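Local coordinates for hypothetical conserved protein TTC0263 (Thermus thermophilus, PDB 2PL2) that is of unknown function but folds as an all-helical tetratricopeptide-repeat protein, a family whose members commonly serve as scaffolds for protein-protein interactions, at residues Y76-R88 with Y117-L130. Residues are numbered along the deposited sequence; the frame is centred on the assembly and turned at random.
Sequences YMVLSEAYVALYR and YAPLHLQRGLVYAL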
ATOM      1  N   TYR A  76      17.285   1.007 -12.161  1.00 28.47           N
ATOM      2  CA  TYR A  76      17.109   2.399 -11.779  1.00 29.33           C
ATOM      3  C   TYR A  76      15.666   2.648 -11.325  1.00 30.96           C
ATOM      4  O   TYR A  76      15.434   3.334 -10.336  1.00 31.74           O
ATOM      5  CB  TYR A  76      17.446   3.313 -12.961  1.00 30.09           C
ATOM      6  CG  TYR A  76      18.805   3.054 -13.589  1.00 31.48           C
ATOM      7  CD1 TYR A  76      19.955   3.685 -13.115  1.00 30.06           C
ATOM      8  CD2 TYR A  76      18.938   2.156 -14.643  1.00 30.15           C
ATOM      9  CE1 TYR A  76      21.201   3.431 -13.686  1.00 29.81           C
ATOM     10  CE2 TYR A  76      20.172   1.892 -15.214  1.00 33.49           C
ATOM     11  CZ  TYR A  76      21.307   2.525 -14.733  1.00 33.00           C
ATOM     12  OH  TYR A  76      22.538   2.237 -15.311  1.00 32.22           O
ATOM     13  N   MET A  77      14.694   2.090 -12.044  1.00 31.40           N
ATOM     14  CA  MET A  77      13.289   2.287 -11.676  1.00 31.44           C
ATOM     15  C   MET A  77      13.050   1.718 -10.278  1.00 30.65           C
ATOM     16  O   MET A  77      12.573   2.419  -9.384  1.00 28.96           O
ATOM     17  CB  MET A  77      12.357   1.621 -12.697  1.00 29.36           C
ATOM     18  CG  MET A  77      12.316   2.297 -14.084  1.00 30.95           C
ATOM     19  SD  MET A  77      11.565   3.973 -14.130  1.00 32.11           S
ATOM     20  CE  MET A  77       9.860   3.565 -13.676  1.00 28.30           C
ATOM     21  N   VAL A  78      13.402   0.455 -10.084  1.00 30.45           N
ATOM     22  CA  VAL A  78      13.230  -0.190  -8.786  1.00 32.29           C
ATOM     23  C   VAL A  78      13.917   0.647  -7.710  1.00 33.29           C
ATOM     24  O   VAL A  78      13.289   1.099  -6.759  1.00 34.54           O
ATOM     25  CB  VAL A  78      13.837  -1.605  -8.808  1.00 32.69           C
ATOM     26  CG1 VAL A  78      13.922  -2.164  -7.406  1.00 34.13           C
ATOM     27  CG2 VAL A  78      12.989  -2.507  -9.691  1.00 33.63           C
ATOM     28  N   LEU A  79      15.210   0.864  -7.894  1.00 33.37           N
ATOM     29  CA  LEU A  79      16.028   1.650  -6.980  1.00 33.27           C
ATOM     30  C   LEU A  79      15.420   3.032  -6.742  1.00 32.17           C
ATOM     31  O   LEU A  79      15.415   3.538  -5.627  1.00 32.20           O
ATOM     32  CB  LEU A  79      17.437   1.773  -7.580  1.00 33.93           C
ATOM     33  CG  LEU A  79      18.613   2.361  -6.805  1.00 33.09           C
ATOM     34  CD1 LEU A  79      18.785   1.640  -5.484  1.00 33.42           C
ATOM     35  CD2 LEU A  79      19.867   2.213  -7.655  1.00 31.80           C
ATOM     36  N   SER A  80      14.905   3.630  -7.805  1.00 33.68           N
ATOM     37  CA  SER A  80      14.286   4.947  -7.746  1.00 33.98           C
ATOM     38  C   SER A  80      13.061   4.999  -6.831  1.00 35.36           C
ATOM     39  O   SER A  80      12.926   5.910  -6.010  1.00 36.33           O
ATOM     40  CB  SER A  80      13.880   5.378  -9.150  1.00 32.83           C
ATOM     41  OG  SER A  80      13.056   6.522  -9.095  1.00 33.30           O
ATOM     42  N   GLU A  81      12.161   4.033  -6.988  1.00 35.63           N
ATOM     43  CA  GLU A  81      10.949   3.982  -6.174  1.00 36.67           C
ATOM     44  C   GLU A  81      11.281   3.634  -4.726  1.00 38.01           C
ATOM     45  O   GLU A  81      10.621   4.095  -3.796  1.00 39.30           O
ATOM     46  CB  GLU A  81       9.977   2.952  -6.750  1.00 37.34           C
ATOM     47  CG  GLU A  81       9.235   3.437  -7.980  1.00 38.19           C
ATOM     48  CD  GLU A  81       9.094   2.363  -9.037  1.00 40.40           C
ATOM     49  OE1 GLU A  81       8.807   1.205  -8.652  1.00 40.48           O
ATOM     50  OE2 GLU A  81       9.260   2.675 -10.247  1.00 40.12           O
ATOM     51  N   ALA A  82      12.315   2.821  -4.543  1.00 36.95           N
ATOM     52  CA  ALA A  82      12.747   2.421  -3.219  1.00 35.04           C
ATOM     53  C   ALA A  82      13.167   3.633  -2.393  1.00 34.93           C
ATOM     54  O   ALA A  82      12.848   3.711  -1.203  1.00 34.37           O
ATOM     55  CB  ALA A  82      13.889   1.426  -3.329  1.00 35.10           C
ATOM     56  N   TYR A  83      13.864   4.582  -3.015  1.00 35.35           N
ATOM     57  CA  TYR A  83      14.290   5.780  -2.289  1.00 37.66           C
ATOM     58  C   TYR A  83      13.103   6.655  -1.894  1.00 39.51           C
ATOM     59  O   TYR A  83      13.125   7.309  -0.845  1.00 41.31           O
ATOM     60  CB  TYR A  83      15.280   6.612  -3.114  1.00 37.33           C
ATOM     61  CG  TYR A  83      16.668   6.022  -3.144  1.00 38.85           C
ATOM     62  CD1 TYR A  83      17.375   5.792  -1.957  1.00 37.47           C
ATOM     63  CD2 TYR A  83      17.261   5.650  -4.350  1.00 37.09           C
ATOM     64  CE1 TYR A  83      18.626   5.195  -1.976  1.00 37.68           C
ATOM     65  CE2 TYR A  83      18.511   5.053  -4.376  1.00 37.34           C
ATOM     66  CZ  TYR A  83      19.190   4.829  -3.189  1.00 37.76           C
ATOM     67  OH  TYR A  83      20.422   4.220  -3.215  1.00 37.82           O
ATOM     68  N   VAL A  84      12.077   6.682  -2.741  1.00 40.82           N
ATOM     69  CA  VAL A  84      10.878   7.466  -2.455  1.00 40.50           C
ATOM     70  C   VAL A  84      10.142   6.872  -1.249  1.00 40.25           C
ATOM     71  O   VAL A  84       9.673   7.601  -0.382  1.00 40.06           O
ATOM     72  CB  VAL A  84       9.911   7.504  -3.674  1.00 40.61           C
ATOM     73  CG1 VAL A  84       8.593   8.133  -3.267  1.00 39.18           C
ATOM     74  CG2 VAL A  84      10.543   8.291  -4.825  1.00 38.38           C
ATOM     75  N   ALA A  85      10.044   5.550  -1.199  1.00 39.26           N
ATOM     76  CA  ALA A  85       9.368   4.905  -0.088  1.00 40.62           C
ATOM     77  C   ALA A  85      10.084   5.320   1.187  1.00 42.21           C
ATOM     78  O   ALA A  85       9.453   5.705   2.170  1.00 42.55           O
ATOM     79  CB  ALA A  85       9.407   3.385  -0.257  1.00 39.91           C
ATOM     80  N   LEU A  86      11.412   5.243   1.151  1.00 43.68           N
ATOM     81  CA  LEU A  86      12.259   5.621   2.278  1.00 43.15           C
ATOM     82  C   LEU A  86      12.067   7.098   2.637  1.00 45.39           C
ATOM     83  O   LEU A  86      12.278   7.493   3.783  1.00 45.07           O
ATOM     84  CB  LEU A  86      13.725   5.376   1.933  1.00 41.12           C
ATOM     85  CG  LEU A  86      14.216   3.935   1.802  1.00 41.17           C
ATOM     86  CD1 LEU A  86      15.568   3.909   1.094  1.00 38.57           C
ATOM     87  CD2 LEU A  86      14.318   3.320   3.184  1.00 39.99           C
ATOM     88  N   TYR A  87      11.685   7.909   1.652  1.00 47.87           N
ATOM     89  CA  TYR A  87      11.455   9.337   1.867  1.00 51.69           C
ATOM     90  C   TYR A  87      10.167   9.602   2.635  1.00 52.87           C
ATOM     91  O   TYR A  87      10.113  10.503   3.468  1.00 52.07           O
ATOM     92  CB  TYR A  87      11.369  10.089   0.540  1.00 54.55           C
ATOM     93  CG  TYR A  87      10.602  11.393   0.668  1.00 57.97           C
ATOM     94  CD1 TYR A  87      11.151  12.478   1.344  1.00 58.43           C
ATOM     95  CD2 TYR A  87       9.292  11.510   0.179  1.00 58.21           C
ATOM     96  CE1 TYR A  87      10.422  13.651   1.530  1.00 59.36           C
ATOM     97  CE2 TYR A  87       8.557  12.671   0.361  1.00 57.74           C
ATOM     98  CZ  TYR A  87       9.126  13.739   1.042  1.00 59.87           C
ATOM     99  OH  TYR A  87       8.414  14.902   1.245  1.00 61.43           O
ATOM    100  N   ARG A  88       9.122   8.844   2.320  1.00 54.82           N
ATOM    101  CA  ARG A  88       7.847   9.009   2.996  1.00 56.76           C
ATOM    102  C   ARG A  88       8.052   8.568   4.434  1.00 58.41           C
ATOM    103  O   ARG A  88       7.561   9.202   5.371  1.00 59.33           O
ATOM    104  CB  ARG A  88       6.772   8.146   2.327  1.00 56.60           C
ATOM    105  CG  ARG A  88       6.502   8.503   0.871  1.00 56.19           C
ATOM    106  CD  ARG A  88       5.395   7.642   0.267  1.00 57.44           C
ATOM    107  NE  ARG A  88       5.110   7.995  -1.124  1.00 57.54           N
ATOM    108  CZ  ARG A  88       4.647   9.179  -1.522  1.00 57.46           C
ATOM    109  NH1 ARG A  88       4.410  10.137  -0.634  1.00 56.23           N
ATOM    110  NH2 ARG A  88       4.422   9.404  -2.812  1.00 55.83           N
ATOM    111  N   TYR A 117      12.027   7.051 -22.432  1.00 43.18           N
ATOM    112  CA  TYR A 117      11.238   6.136 -21.606  1.00 41.28           C
ATOM    113  C   TYR A 117      10.253   6.887 -20.698  1.00 38.61           C
ATOM    114  O   TYR A 117      10.647   7.536 -19.728  1.00 38.59           O
ATOM    115  CB  TYR A 117      12.170   5.251 -20.771  1.00 43.40           C
ATOM    116  CG  TYR A 117      11.471   4.076 -20.123  1.00 44.08           C
ATOM    117  CD1 TYR A 117      10.749   3.166 -20.895  1.00 42.80           C
ATOM    118  CD2 TYR A 117      11.506   3.891 -18.740  1.00 42.73           C
ATOM    119  CE1 TYR A 117      10.079   2.100 -20.312  1.00 43.68           C
ATOM    120  CE2 TYR A 117      10.837   2.828 -18.149  1.00 43.64           C
ATOM    121  CZ  TYR A 117      10.123   1.937 -18.940  1.00 44.50           C
ATOM    122  OH  TYR A 117       9.451   0.879 -18.363  1.00 46.40           O
ATOM    123  N   ALA A 118       8.967   6.783 -21.025  1.00 35.49           N
ATOM    124  CA  ALA A 118       7.903   7.466 -20.280  1.00 32.92           C
ATOM    125  C   ALA A 118       7.950   7.315 -18.761  1.00 29.88           C
ATOM    126  O   ALA A 118       7.884   8.312 -18.033  1.00 28.41           O
ATOM    127  CB  ALA A 118       6.541   7.015 -20.795  1.00 33.31           C
ATOM    128  N   PRO A 119       8.045   6.071 -18.259  1.00 28.77           N
ATOM    129  CA  PRO A 119       8.094   5.841 -16.815  1.00 29.03           C
ATOM    130  C   PRO A 119       9.117   6.695 -16.078  1.00 30.01           C
ATOM    131  O   PRO A 119       8.832   7.211 -14.995  1.00 30.08           O
ATOM    132  CB  PRO A 119       8.385   4.352 -16.721  1.00 29.32           C
ATOM    133  CG  PRO A 119       7.637   3.814 -17.917  1.00 26.75           C
ATOM    134  CD  PRO A 119       8.019   4.789 -18.988  1.00 27.99           C
ATOM    135  N   LEU A 120      10.300   6.858 -16.670  1.00 31.37           N
ATOM    136  CA  LEU A 120      11.350   7.658 -16.038  1.00 32.91           C
ATOM    137  C   LEU A 120      10.895   9.079 -15.799  1.00 32.52           C
ATOM    138  O   LEU A 120      10.978   9.586 -14.681  1.00 34.50           O
ATOM    139  CB  LEU A 120      12.622   7.685 -16.893  1.00 37.47           C
ATOM    140  CG  LEU A 120      13.413   6.393 -17.092  1.00 39.83           C
ATOM    141  CD1 LEU A 120      14.693   6.704 -17.856  1.00 40.73           C
ATOM    142  CD2 LEU A 120      13.750   5.787 -15.742  1.00 42.77           C
ATOM    143  N   HIS A 121      10.429   9.727 -16.860  1.00 30.71           N
ATOM    144  CA  HIS A 121       9.956  11.101 -16.768  1.00 29.54           C
ATOM    145  C   HIS A 121       8.782  11.208 -15.799  1.00 28.61           C
ATOM    146  O   HIS A 121       8.603  12.223 -15.129  1.00 27.11           O
ATOM    147  CB  HIS A 121       9.583  11.600 -18.167  1.00 30.21           C
ATOM    148  CG  HIS A 121      10.760  11.732 -19.084  1.00 28.43           C
ATOM    149  ND1 HIS A 121      11.709  12.732 -18.943  1.00 27.69           N
ATOM    150  CD2 HIS A 121      11.180  10.969 -20.116  1.00 26.39           C
ATOM    151  CE1 HIS A 121      12.654  12.571 -19.843  1.00 27.31           C
ATOM    152  NE2 HIS A 121      12.358  11.502 -20.574  1.00 28.24           N
ATOM    153  N   LEU A 122       7.995  10.145 -15.715  1.00 28.58           N
ATOM    154  CA  LEU A 122       6.871  10.111 -14.799  1.00 29.38           C
ATOM    155  C   LEU A 122       7.418  10.114 -13.381  1.00 30.64           C
ATOM    156  O   LEU A 122       7.009  10.932 -12.541  1.00 29.48           O
ATOM    157  CB  LEU A 122       6.024   8.852 -15.028  1.00 29.24           C
ATOM    158  CG  LEU A 122       4.953   8.623 -13.944  1.00 30.20           C
ATOM    159  CD1 LEU A 122       4.096   9.889 -13.799  1.00 29.71           C
ATOM    160  CD2 LEU A 122       4.103   7.395 -14.262  1.00 28.72           C
ATOM    161  N   GLN A 123       8.353   9.199 -13.122  1.00 33.14           N
ATOM    162  CA  GLN A 123       8.979   9.094 -11.810  1.00 34.72           C
ATOM    163  C   GLN A 123       9.731  10.371 -11.473  1.00 34.71           C
ATOM    164  O   GLN A 123       9.684  10.848 -10.342  1.00 34.32           O
ATOM    165  CB  GLN A 123       9.954   7.917 -11.769  1.00 38.04           C
ATOM    166  CG  GLN A 123       9.426   6.687 -11.047  1.00 43.67           C
ATOM    167  CD  GLN A 123       8.994   6.985  -9.622  1.00 45.01           C
ATOM    168  OE1 GLN A 123       9.741   7.584  -8.852  1.00 46.64           O
ATOM    169  NE2 GLN A 123       7.784   6.562  -9.265  1.00 45.31           N
ATOM    170  N   ARG A 124      10.433  10.924 -12.452  1.00 34.49           N
ATOM    171  CA  ARG A 124      11.185  12.137 -12.207  1.00 36.48           C
ATOM    172  C   ARG A 124      10.240  13.242 -11.761  1.00 36.17           C
ATOM    173  O   ARG A 124      10.564  14.007 -10.852  1.00 38.83           O
ATOM    174  CB  ARG A 124      11.950  12.558 -13.466  1.00 39.19           C
ATOM    175  CG  ARG A 124      13.039  13.595 -13.210  1.00 41.07           C
ATOM    176  CD  ARG A 124      13.846  13.891 -14.476  1.00 46.11           C
ATOM    177  NE  ARG A 124      13.037  14.524 -15.520  1.00 48.58           N
ATOM    178  CZ  ARG A 124      13.481  14.779 -16.747  1.00 48.80           C
ATOM    179  NH1 ARG A 124      14.724  14.451 -17.075  1.00 48.57           N
ATOM    180  NH2 ARG A 124      12.689  15.351 -17.644  1.00 47.45           N
ATOM    181  N   GLY A 125       9.068  13.322 -12.388  1.00 35.15           N
ATOM    182  CA  GLY A 125       8.102  14.346 -12.018  1.00 35.38           C
ATOM    183  C   GLY A 125       7.549  14.128 -10.620  1.00 35.48           C
ATOM    184  O   GLY A 125       7.394  15.065  -9.841  1.00 35.88           O
ATOM    185  N   LEU A 126       7.262  12.872 -10.299  1.00 36.05           N
ATOM    186  CA  LEU A 126       6.740  12.514  -8.989  1.00 36.78           C
ATOM    187  C   LEU A 126       7.779  12.838  -7.919  1.00 37.04           C
ATOM    188  O   LEU A 126       7.431  13.173  -6.785  1.00 38.24           O
ATOM    189  CB  LEU A 126       6.403  11.023  -8.956  1.00 38.03           C
ATOM    190  CG  LEU A 126       5.582  10.490  -7.774  1.00 41.20           C
ATOM    191  CD1 LEU A 126       5.248   9.014  -8.017  1.00 41.18           C
ATOM    192  CD2 LEU A 126       6.357  10.658  -6.472  1.00 42.70           C
ATOM    193  N   VAL A 127       9.055  12.745  -8.287  1.00 35.62           N
ATOM    194  CA  VAL A 127      10.142  13.031  -7.359  1.00 33.11           C
ATOM    195  C   VAL A 127      10.317  14.531  -7.153  1.00 32.81           C
ATOM    196  O   VAL A 127      10.534  14.989  -6.027  1.00 32.63           O
ATOM    197  CB  VAL A 127      11.473  12.404  -7.848  1.00 33.00           C
ATOM    198  CG1 VAL A 127      12.629  12.846  -6.942  1.00 29.74           C
ATOM    199  CG2 VAL A 127      11.358  10.882  -7.847  1.00 28.72           C
ATOM    200  N   TYR A 128      10.229  15.304  -8.232  1.00 34.96           N
ATOM    201  CA  TYR A 128      10.342  16.755  -8.114  1.00 35.79           C
ATOM    202  C   TYR A 128       9.211  17.309  -7.254  1.00 37.51           C
ATOM    203  O   TYR A 128       9.403  18.272  -6.505  1.00 38.49           O
ATOM    204  CB  TYR A 128      10.290  17.418  -9.484  1.00 35.47           C
ATOM    205  CG  TYR A 128      11.597  17.395 -10.230  1.00 35.08           C
ATOM    206  CD1 TYR A 128      12.770  17.880  -9.644  1.00 35.95           C
ATOM    207  CD2 TYR A 128      11.659  16.919 -11.527  1.00 35.64           C
ATOM    208  CE1 TYR A 128      13.971  17.890 -10.341  1.00 34.45           C
ATOM    209  CE2 TYR A 128      12.853  16.928 -12.236  1.00 37.33           C
ATOM    210  CZ  TYR A 128      14.005  17.413 -11.635  1.00 35.30           C
ATOM    211  OH  TYR A 128      15.172  17.410 -12.344  1.00 36.02           O
ATOM    212  N   ALA A 129       8.029  16.706  -7.367  1.00 37.56           N
ATOM    213  CA  ALA A 129       6.879  17.146  -6.580  1.00 37.65           C
ATOM    214  C   ALA A 129       7.150  16.919  -5.090  1.00 38.44           C
ATOM    215  O   ALA A 129       6.970  17.820  -4.275  1.00 38.69           O
ATOM    216  CB  ALA A 129       5.628  16.391  -7.015  1.00 36.05           C
ATOM    217  N   LEU A 130       7.584  15.713  -4.735  1.00 40.17           N
ATOM    218  CA  LEU A 130       7.888  15.398  -3.341  1.00 40.25           C
ATOM    219  C   LEU A 130       8.934  16.376  -2.828  1.00 41.54           C
ATOM    220  O   LEU A 130       9.006  16.643  -1.627  1.00 42.02           O
ATOM    221  CB  LEU A 130       8.400  13.963  -3.220  1.00 39.01           C
ATOM    222  CG  LEU A 130       7.371  12.911  -3.641  1.00 40.13           C
ATOM    223  CD1 LEU A 130       8.000  11.531  -3.679  1.00 39.88           C
ATOM    224  CD2 LEU A 130       6.196  12.939  -2.668  1.00 40.99           C
TER
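Gln-123 pushes its side chain as a knob into a hole made by Met-77, Ser-80, Glu-81 and Val-84, at the middle of two nearly parallel helices of a tetratricopeptide-repeat stack. The axes of 76-88 and 118-130 approach to 11.0 Å at 15°, with helix 93-113 between them in sequence and packed against Ser-80 and Tyr-87. The Gln-123 chain bends about its CB-CG bond (chi2 -56°) and crosses Glu-81 at about a right angle, bringing its amide NE2 to 3.7 Å from Glu-81 CG. On the other branch of the amide, Gln-123 OE1 lies 3.5 Å from Ser-80 OG.

Toward the N-terminal ends of the two helices, Met-77 curls over at chi2 and chi3, so that its sulfur and methyl, rather than its CG, do most of the touching. Met-77 SD lies 3.3 Å from Leu-120 CD2 and also meets the edge of the Tyr-117 ring, near its plane, while Met-77 CE rests 3.5 Å from Pro-119 CB.

At the other end Leu-130 touches Val-84, Tyr-87 and Arg-88. Leu-130 CD1 meets Val-84 CG1 at 3.5 Å, and Leu-130 CB lies 3.8 Å from Tyr-87 CE2. Arg-88, extended from CG to NE, carries its guanidinium across the leucine; the same arginine also packs on Leu-52 of the second subunit. Leu-130 CD1 lies over one guanidinium face, and Leu-130 CD2 comes to 3.9 Å from Arg-88 NH1.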